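Local structure of CELL WALL surface anchor family protein (Streptococcus pneumoniae, 2X9Z) at residues 133-138 / 145-150; 178-183 / 218-223; 185-190 / 212-217. The protein probably forms the repeating backbone subunit of the pneumococcal pilus, a cell-wall-linked fibre with a role in adhesion. The protein carries 1 engineered substitution. All coordinates share one frame; numbering follows the deposited sequence.

Contact 1 (133-138 / 145-150); sequences DVTFNY and GNTPKP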
loop_
_atom_site.group_PDB
_atom_site.type_symbol
_atom_site.label_atom_id
_atom_site.label_comp_id
_atom_site.label_asym_id
_atom_site.label_seq_id
_atom_site.Cartn_x
_atom_site.Cartn_y
_atom_site.Cartn_z
ATOM N N ASP A 133 4.092 0.429 -3.242
ATOM C CA ASP A 133 3.793 0.259 -1.823
ATOM C C ASP A 133 2.452 -0.442 -1.666
ATOM O O ASP A 133 1.476 -0.074 -2.313
ATOM C CB ASP A 133 3.822 1.594 -1.054
ATOM C CG ASP A 133 2.736 2.574 -1.494
ATOM O OD1 ASP A 133 2.836 3.136 -2.609
ATOM O OD2 ASP A 133 1.792 2.814 -0.702
ATOM N N VAL A 134 2.425 -1.462 -0.816
ATOM C CA VAL A 134 1.243 -2.284 -0.611
ATOM C C VAL A 134 0.909 -2.345 0.864
ATOM O O VAL A 134 1.802 -2.306 1.725
ATOM C CB VAL A 134 1.489 -3.726 -1.095
ATOM C CG1 VAL A 134 0.455 -4.691 -0.510
ATOM C CG2 VAL A 134 1.476 -3.780 -2.597
ATOM N N THR A 135 -0.381 -2.431 1.158
ATOM C CA THR A 135 -0.824 -2.817 2.486
ATOM C C THR A 135 -1.800 -3.962 2.386
ATOM O O THR A 135 -2.556 -4.077 1.410
ATOM C CB THR A 135 -1.527 -1.673 3.278
ATOM O OG1 THR A 135 -2.650 -1.159 2.538
ATOM C CG2 THR A 135 -0.559 -0.555 3.609
ATOM N N PHE A 136 -1.772 -4.811 3.405
ATOM C CA PHE A 136 -2.846 -5.760 3.654
ATOM C C PHE A 136 -3.602 -5.235 4.863
ATOM O O PHE A 136 -3.064 -5.195 5.975
ATOM C CB PHE A 136 -2.312 -7.169 3.913
ATOM C CG PHE A 136 -3.386 -8.194 4.159
ATOM C CD1 PHE A 136 -4.400 -8.395 3.230
ATOM C CD2 PHE A 136 -3.384 -8.958 5.320
ATOM C CE1 PHE A 136 -5.391 -9.337 3.449
ATOM C CE2 PHE A 136 -4.374 -9.907 5.542
ATOM C CZ PHE A 136 -5.374 -10.094 4.605
ATOM N N ASN A 137 -4.829 -4.790 4.619
ATOM C CA ASN A 137 -5.690 -4.232 5.653
ATOM C C ASN A 137 -6.720 -5.271 6.018
ATOM O O ASN A 137 -7.509 -5.696 5.172
ATOM C CB ASN A 137 -6.360 -2.965 5.141
ATOM C CG ASN A 137 -5.349 -1.979 4.604
ATOM O OD1 ASN A 137 -4.752 -1.192 5.365
ATOM N ND2 ASN A 137 -5.115 -2.030 3.296
ATOM N N TYR A 138 -6.692 -5.699 7.272
ATOM C CA TYR A 138 -7.491 -6.839 7.695
ATOM C C TYR A 138 -7.942 -6.680 9.142
ATOM O O TYR A 138 -7.455 -5.813 9.868
ATOM C CB TYR A 138 -6.663 -8.127 7.558
ATOM C CG TYR A 138 -5.646 -8.295 8.667
ATOM C CD1 TYR A 138 -4.442 -7.595 8.656
ATOM C CD2 TYR A 138 -5.890 -9.157 9.730
ATOM C CE1 TYR A 138 -3.514 -7.746 9.679
ATOM C CE2 TYR A 138 -4.971 -9.314 10.756
ATOM C CZ TYR A 138 -3.786 -8.605 10.729
ATOM O OH TYR A 138 -2.870 -8.774 11.751
ATOM N N GLY A 145 -8.870 0.788 6.047
ATOM C CA GLY A 145 -7.529 1.224 5.692
ATOM C C GLY A 145 -7.079 0.811 4.301
ATOM O O GLY A 145 -7.637 -0.100 3.683
ATOM N N ASN A 146 -6.039 1.483 3.818
ATOM C CA ASN A 146 -5.462 1.202 2.507
ATOM C C ASN A 146 -4.028 1.740 2.463
ATOM O O ASN A 146 -3.477 2.125 3.496
ATOM C CB ASN A 146 -6.335 1.788 1.397
ATOM C CG ASN A 146 -6.633 3.239 1.623
ATOM O OD1 ASN A 146 -5.733 4.011 1.927
ATOM N ND2 ASN A 146 -7.901 3.621 1.508
ATOM N N THR A 147 -3.407 1.764 1.287
ATOM C CA THR A 147 -1.977 2.045 1.209
ATOM C C THR A 147 -1.717 3.518 0.865
ATOM O O THR A 147 -2.538 4.166 0.222
ATOM C CB THR A 147 -1.284 1.088 0.205
ATOM O OG1 THR A 147 0.115 0.999 0.502
ATOM C CG2 THR A 147 -1.496 1.529 -1.249
ATOM N N PRO A 148 -0.565 4.067 1.298
ATOM C CA PRO A 148 -0.255 5.458 0.920
ATOM C C PRO A 148 -0.247 5.703 -0.600
ATOM O O PRO A 148 0.150 4.829 -1.380
ATOM C CB PRO A 148 1.145 5.678 1.520
ATOM C CG PRO A 148 1.140 4.791 2.721
ATOM C CD PRO A 148 0.391 3.547 2.292
ATOM N N LYS A 149 -0.697 6.888 -1.004
ATOM C CA LYS A 149 -0.602 7.332 -2.393
ATOM C C LYS A 149 0.560 8.328 -2.484
ATOM O O LYS A 149 0.507 9.395 -1.868
ATOM C CB LYS A 149 -1.896 8.024 -2.839
ATOM C CG LYS A 149 -3.083 7.096 -3.140
ATOM C CD LYS A 149 -3.680 6.491 -1.864
ATOM C CE LYS A 149 -4.711 5.405 -2.152
ATOM N NZ LYS A 149 -5.143 4.770 -0.865
ATOM N N PRO A 150 1.620 7.985 -3.238
ATOM C CA PRO A 150 2.757 8.912 -3.314
ATOM C C PRO A 150 2.394 10.230 -3.993
ATOM O O PRO A 150 1.503 10.273 -4.845
ATOM C CB PRO A 150 3.783 8.151 -4.160
ATOM C CG PRO A 150 3.388 6.727 -4.070
ATOM C CD PRO A 150 1.895 6.713 -3.922
HETATM O O HOH W 1 2.219 0.564 2.442
#
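With CG of D133 held between its own backbone N and carbonyl carbon (chi1 65°) and OG1 of T147 swung anti to its backbone N (chi1 -158°), the carboxylate and the hydroxyl meet between strand 130-139 and the irregular segment 145-150. T147 OG1 donates to D133 OD2 across 2.7 Å, reaching it from above the carboxylate plane, 39° out of it. The same hydroxyl accepts a hydrogen bond from a water 2.9 Å from T147 OG1, and this water also donates to V134 O, so that the hydroxyl is both donor and acceptor. Next along the strand, T135 CG2 presses against T147 OG1 at 3.5 Å while T135 OG1 lies beside T147 CB. N137 CB rests 3.5 Å from G145 O, and the P150 ring passes the other oxygen of D133, with P150 CG 3.9 Å from OD1.

The two segments run antiparallel but form no regular strand pair. Segment 145-150 lies between two sheets: T147 N bonds S54 OG of strand 50-57, whereas the N146 backbone is hydrogen-bonded to A227 and its side-chain OD1 accepts from Y229 N. K149 folds back so that NZ donates to T147 O at 2.9 Å, and it also bonds Y229 O. The buried carboxylate of D133 has OD2 only 2.7 Å from P148 O, a spacing that may favour the protonated acid.

Contact 2 (178-183 / 218-223); sequences EATFDL and VERSIK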
loop_
_atom_site.group_PDB
_atom_site.type_symbol
_atom_site.label_atom_id
_atom_site.label_comp_id
_atom_site.label_asym_id
_atom_site.label_seq_id
_atom_site.Cartn_x
_atom_site.Cartn_y
_atom_site.Cartn_z
ATOM N N GLU A 178 -2.484 11.720 19.393
ATOM C CA GLU A 178 -1.379 12.301 18.653
ATOM C C GLU A 178 -0.982 11.322 17.547
ATOM O O GLU A 178 -0.898 10.117 17.782
ATOM C CB GLU A 178 -0.204 12.565 19.590
ATOM C CG GLU A 178 0.909 13.354 18.938
ATOM C CD GLU A 178 1.941 13.840 19.938
ATOM O OE1 GLU A 178 2.349 13.044 20.805
ATOM O OE2 GLU A 178 2.355 15.017 19.852
ATOM N N ALA A 179 -0.745 11.833 16.342
ATOM C CA ALA A 179 -0.472 10.975 15.191
ATOM C C ALA A 179 0.900 11.287 14.630
ATOM O O ALA A 179 1.207 12.441 14.340
ATOM C CB ALA A 179 -1.541 11.167 14.115
ATOM N N THR A 180 1.731 10.260 14.500
ATOM C CA THR A 180 3.073 10.431 13.962
ATOM C C THR A 180 3.160 9.796 12.578
ATOM O O THR A 180 2.644 8.703 12.353
ATOM C CB THR A 180 4.119 9.809 14.906
ATOM O OG1 THR A 180 4.036 10.453 16.184
ATOM C CG2 THR A 180 5.535 9.985 14.353
ATOM N N PHE A 181 3.817 10.490 11.651
ATOM C CA PHE A 181 3.988 9.993 10.290
ATOM C C PHE A 181 5.446 10.060 9.890
ATOM O O PHE A 181 6.132 11.031 10.185
ATOM C CB PHE A 181 3.197 10.835 9.282
ATOM C CG PHE A 181 1.721 10.850 9.530
ATOM C CD1 PHE A 181 1.176 11.664 10.513
ATOM C CD2 PHE A 181 0.866 10.060 8.769
ATOM C CE1 PHE A 181 -0.195 11.684 10.736
ATOM C CE2 PHE A 181 -0.504 10.074 8.989
ATOM C CZ PHE A 181 -1.030 10.882 9.975
ATOM N N ASP A 182 5.910 9.033 9.197
ATOM C CA ASP A 182 7.214 9.095 8.570
ATOM C C ASP A 182 7.032 9.490 7.115
ATOM O O ASP A 182 6.297 8.836 6.366
ATOM C CB ASP A 182 7.915 7.750 8.694
ATOM C CG ASP A 182 8.281 7.431 10.128
ATOM O OD1 ASP A 182 9.019 8.230 10.743
ATOM O OD2 ASP A 182 7.824 6.395 10.646
ATOM N N LEU A 183 7.660 10.592 6.725
ATOM C CA LEU A 183 7.692 10.970 5.323
ATOM C C LEU A 183 8.844 10.207 4.672
ATOM O O LEU A 183 10.004 10.387 5.032
ATOM C CB LEU A 183 7.863 12.482 5.162
ATOM C CG LEU A 183 7.748 12.987 3.719
ATOM C CD1 LEU A 183 6.336 12.809 3.179
ATOM C CD2 LEU A 183 8.186 14.443 3.607
ATOM N N VAL A 218 3.722 7.826 5.827
ATOM C CA VAL A 218 3.298 6.527 6.333
ATOM C C VAL A 218 2.928 6.687 7.808
ATOM O O VAL A 218 3.776 7.002 8.640
ATOM C CB VAL A 218 4.407 5.456 6.168
ATOM C CG1 VAL A 218 3.886 4.088 6.554
ATOM C CG2 VAL A 218 4.953 5.447 4.734
ATOM N N GLU A 219 1.652 6.497 8.121
ATOM C CA GLU A 219 1.186 6.645 9.493
ATOM C C GLU A 219 1.769 5.549 10.380
ATOM O O GLU A 219 1.645 4.359 10.074
ATOM C CB GLU A 219 -0.339 6.584 9.527
ATOM C CG GLU A 219 -0.952 6.864 10.885
ATOM C CD GLU A 219 -2.457 6.980 10.806
ATOM O OE1 GLU A 219 -2.944 7.891 10.101
ATOM O OE2 GLU A 219 -3.159 6.167 11.442
ATOM N N ARG A 220 2.433 5.939 11.464
ATOM C CA ARG A 220 2.767 4.953 12.478
ATOM C C ARG A 220 1.469 4.464 13.129
ATOM O O ARG A 220 0.599 5.258 13.463
ATOM C CB ARG A 220 3.709 5.548 13.516
ATOM C CG ARG A 220 5.075 5.963 12.948
ATOM C CD ARG A 220 6.034 6.384 14.040
ATOM N NE ARG A 220 7.287 6.868 13.474
ATOM C CZ ARG A 220 8.302 7.323 14.193
ATOM N NH1 ARG A 220 8.211 7.356 15.515
ATOM N NH2 ARG A 220 9.406 7.743 13.590
ATOM N N SER A 221 1.333 3.153 13.280
ATOM C CA SER A 221 0.085 2.580 13.768
ATOM C C SER A 221 -0.416 3.261 15.037
ATOM O O SER A 221 0.322 3.413 16.012
ATOM C CB SER A 221 0.247 1.080 14.012
ATOM O OG SER A 221 -0.885 0.567 14.677
ATOM N N ILE A 222 -1.682 3.666 15.005
ATOM C CA ILE A 222 -2.365 4.209 16.164
ATOM C C ILE A 222 -3.339 3.132 16.626
ATOM O O ILE A 222 -4.189 2.675 15.855
ATOM C CB ILE A 222 -3.143 5.487 15.812
ATOM C CG1 ILE A 222 -2.222 6.504 15.132
ATOM C CG2 ILE A 222 -3.772 6.091 17.061
ATOM C CD1 ILE A 222 -2.933 7.749 14.656
ATOM N N LYS A 223 -3.201 2.708 17.877
ATOM C CA LYS A 223 -3.988 1.596 18.385
ATOM C C LYS A 223 -5.478 1.831 18.163
ATOM O O LYS A 223 -6.038 2.806 18.648
ATOM C CB LYS A 223 -3.693 1.367 19.870
ATOM C CG LYS A 223 -4.437 0.184 20.469
ATOM C CD LYS A 223 -4.083 0.003 21.939
ATOM C CE LYS A 223 -4.930 -1.080 22.585
ATOM N NZ LYS A 223 -4.700 -2.408 21.956
HETATM O O HOH W 2 0.997 7.613 15.062
HETATM O O HOH W 3 5.796 4.990 9.525
#
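R220 grips D182 side-on with two nitrogens, NE donating to OD2 at 2.9 Å and NH2 donating to OD1 at 2.9 Å. The NE bond is fairly straight (165°). OD1 receives NH2 on its syn lone pair, whereas NE meets OD2 on the syn side but well out of the carboxylate plane, the carboxylate and guanidinium being twisted 41° apart. The R220 chain, extended from CG to NE, carries the guanidinium across to the neighbouring strand. D182 OD1 also bonds T194 OG1 of strand 191-197, and a water donates to both D182 OD2 and V218 O, tying the acid to the backbone beside it.

Backbone bonds follow. V218 N donates to D182 O at 2.8 Å and D182 N to V218 O, making an antiparallel hydrogen-bonded pair; R220 N reaches T180 O at 2.9 Å. A second water accepts from T180 N and donates to R220 O. Strand 179-185 is the middle of a three-stranded antiparallel sheet, between 191-197 and 215-219, consistent with a Cna-B-like domain.

F181 and E219 form the non-hydrogen-bonded pair and lie side by side on the face turned to strand 159-166. The F181 ring and the E219 carboxylate are nearly perpendicular, and CE2 of F181 is 3.5 Å from E219 CB. E219 also touches K163 and has N242 close by, consistent with the lysine-asparagine isopeptide sites of such pilin domains, where an acidic side chain adjoins the cross-link. On the other face, T180 CG2 sits over the guanidinium of R220, toward its rim, and 3.6 Å from R220 CD. Beyond the paired region, I222 CD1 packs on A179 CB at 3.7 Å.

Contact 3 (185-190 / 212-217); sequences NAQAGK and NTEYKF. Engineered in segment 185-190: A188 (natural residue Thr).
The Asx turn of N185 lies at the hairpin bend between strands 179-185 and 191-197, and N185 is paired through its backbone with Y215 at the start of strand 215-219, the side chains diverging. Swung to the far side of its CA-CB bond from the backbone N (chi1 180°), CG of N185 places OD1 over the bend, where it accepts from Q187 N at 2.8 Å in the carbonyl plane and from N of the engineered A188 at 2.9 Å, well above that plane. Its ND2 lies against T213 CG2 (3.7 Å), the two side chains crossing at about a right angle.

Two bonds join the bend to segment 212-217: A186 N to E214 O at 2.9 Å, and E214 N to Q187 OE1 at 3.2 Å, almost straight at 177°. The extended Q187 chain thus lets an amide stand in for a strand backbone, and NE2 is held by P129 O. A water lies between Q187 OE1 and N212 O, and another between A186 O and K216 NZ, whose salt-bridge partner is E255.

G189 has positive phi (101°), and its N bonds N185 O while N185 N bonds K190 O. This is the closure of a four-residue beta-hairpin turn, here set beside the third strand of its sheet.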
loop_
_atom_site.group_PDB
_atom_site.type_symbol
_atom_site.label_atom_id
_atom_site.label_comp_id
_atom_site.label_asym_id
_atom_site.label_seq_id
_atom_site.Cartn_x
_atom_site.Cartn_y
_atom_site.Cartn_z
ATOM N N ASN A 185 10.793 8.720 1.113
ATOM C CA ASN A 185 11.003 8.804 -0.325
ATOM C C ASN A 185 10.355 7.568 -0.940
ATOM O O ASN A 185 10.771 6.453 -0.642
ATOM C CB ASN A 185 12.506 8.845 -0.628
ATOM C CG ASN A 185 12.809 8.923 -2.115
ATOM O OD1 ASN A 185 12.156 8.283 -2.934
ATOM N ND2 ASN A 185 13.824 9.695 -2.464
ATOM N N ALA A 186 9.325 7.756 -1.766
ATOM C CA ALA A 186 8.529 6.631 -2.258
ATOM C C ALA A 186 9.305 5.783 -3.255
ATOM O O ALA A 186 8.977 4.623 -3.485
ATOM C CB ALA A 186 7.229 7.125 -2.876
ATOM N N GLN A 187 10.346 6.368 -3.838
ATOM C CA GLN A 187 11.111 5.672 -4.864
ATOM C C GLN A 187 12.248 4.874 -4.248
ATOM O O GLN A 187 12.463 3.720 -4.615
ATOM C CB GLN A 187 11.618 6.666 -5.915
ATOM C CG GLN A 187 10.475 7.451 -6.554
ATOM C CD GLN A 187 10.942 8.611 -7.399
ATOM O OE1 GLN A 187 10.579 9.767 -7.149
ATOM N NE2 GLN A 187 11.747 8.315 -8.407
ATOM N N ALA A 188 12.950 5.475 -3.291
ATOM C CA ALA A 188 14.161 4.879 -2.731
ATOM C C ALA A 188 13.951 4.175 -1.393
ATOM O O ALA A 188 14.692 3.254 -1.054
ATOM C CB ALA A 188 15.261 5.927 -2.613
ATOM N N GLY A 189 12.964 4.622 -0.621
ATOM C CA GLY A 189 12.559 3.912 0.583
ATOM C C GLY A 189 13.047 4.440 1.923
ATOM O O GLY A 189 12.699 3.891 2.971
ATOM N N LYS A 190 13.840 5.503 1.905
ATOM C CA LYS A 190 14.409 6.040 3.140
ATOM C C LYS A 190 13.543 7.123 3.789
ATOM O O LYS A 190 12.877 7.892 3.104
ATOM C CB LYS A 190 15.813 6.581 2.867
ATOM C CG LYS A 190 16.624 6.905 4.114
ATOM C CD LYS A 190 18.073 7.183 3.746
ATOM C CE LYS A 190 18.880 7.621 4.953
ATOM N NZ LYS A 190 20.276 7.965 4.555
ATOM N N ASN A 212 10.685 17.331 -7.594
ATOM C CA ASN A 212 10.658 16.276 -8.605
ATOM C C ASN A 212 10.688 14.866 -8.018
ATOM O O ASN A 212 10.811 13.883 -8.750
ATOM C CB ASN A 212 11.824 16.451 -9.578
ATOM C CG ASN A 212 11.747 17.753 -10.341
ATOM O OD1 ASN A 212 10.710 18.088 -10.911
ATOM N ND2 ASN A 212 12.845 18.500 -10.352
ATOM N N THR A 213 10.580 14.768 -6.700
ATOM C CA THR A 213 10.618 13.474 -6.033
ATOM C C THR A 213 9.242 13.150 -5.455
ATOM O O THR A 213 8.564 14.032 -4.929
ATOM C CB THR A 213 11.683 13.463 -4.911
ATOM O OG1 THR A 213 12.981 13.649 -5.486
ATOM C CG2 THR A 213 11.668 12.147 -4.157
ATOM N N GLU A 214 8.816 11.896 -5.573
ATOM C CA GLU A 214 7.573 11.461 -4.937
ATOM C C GLU A 214 7.831 10.964 -3.530
ATOM O O GLU A 214 8.760 10.188 -3.306
ATOM C CB GLU A 214 6.915 10.354 -5.752
ATOM C CG GLU A 214 6.284 10.846 -7.021
ATOM C CD GLU A 214 5.568 9.739 -7.749
ATOM O OE1 GLU A 214 6.248 8.924 -8.396
ATOM O OE2 GLU A 214 4.331 9.672 -7.656
ATOM N N TYR A 215 6.995 11.410 -2.593
ATOM C CA TYR A 215 7.102 11.012 -1.199
ATOM C C TYR A 215 5.780 10.430 -0.724
ATOM O O TYR A 215 4.756 10.557 -1.389
ATOM C CB TYR A 215 7.422 12.216 -0.312
ATOM C CG TYR A 215 8.687 12.967 -0.660
ATOM C CD1 TYR A 215 9.886 12.678 -0.024
ATOM C CD2 TYR A 215 8.671 13.989 -1.600
ATOM C CE1 TYR A 215 11.045 13.374 -0.334
ATOM C CE2 TYR A 215 9.820 14.691 -1.915
ATOM C CZ TYR A 215 11.006 14.382 -1.275
ATOM O OH TYR A 215 12.149 15.080 -1.580
ATOM N N LYS A 216 5.808 9.798 0.440
ATOM C CA LYS A 216 4.588 9.275 1.041
ATOM C C LYS A 216 4.658 9.491 2.547
ATOM O O LYS A 216 5.713 9.297 3.149
ATOM C CB LYS A 216 4.420 7.785 0.716
ATOM C CG LYS A 216 5.605 6.905 1.119
ATOM C CD LYS A 216 5.449 5.447 0.656
ATOM C CE LYS A 216 6.613 4.587 1.148
ATOM N NZ LYS A 216 6.580 3.194 0.622
ATOM N N PHE A 217 3.545 9.908 3.155
ATOM C CA PHE A 217 3.438 9.918 4.612
ATOM C C PHE A 217 2.932 8.545 5.036
ATOM O O PHE A 217 1.820 8.146 4.658
ATOM C CB PHE A 217 2.443 10.970 5.119
ATOM C CG PHE A 217 2.926 12.391 5.017
ATOM C CD1 PHE A 217 3.827 12.911 5.938
ATOM C CD2 PHE A 217 2.436 13.226 4.025
ATOM C CE1 PHE A 217 4.250 14.232 5.853
ATOM C CE2 PHE A 217 2.848 14.542 3.935
ATOM C CZ PHE A 217 3.759 15.047 4.846
HETATM O O HOH W 4 9.639 3.713 -0.359
HETATM O O HOH W 5 6.942 3.119 -2.199
HETATM O O HOH W 6 9.549 11.513 -8.767
#

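Overall arrangement
Contact 1 is the most deeply buried, close to the centre of the chain; contacts 2 and 3 lie farther out and are partly exposed. Contacts 2 and 3 share strand 215-219 and its neighbour 179-185: contact 2 holds the regular pairing, contact 3 the hairpin bend near the start of strand 215-219. Between them L183 packs on Y215 and F217. Contact 1 instead lays a loop on strand 130-139 of a different sheet, and meets contact 3 where D133 CB touches K216 NZ and P150 packs on A186. A buried acid-hydroxyl bond marks contact 1, a solvent-side salt bridge contact 2, and amide and water bonds contact 3.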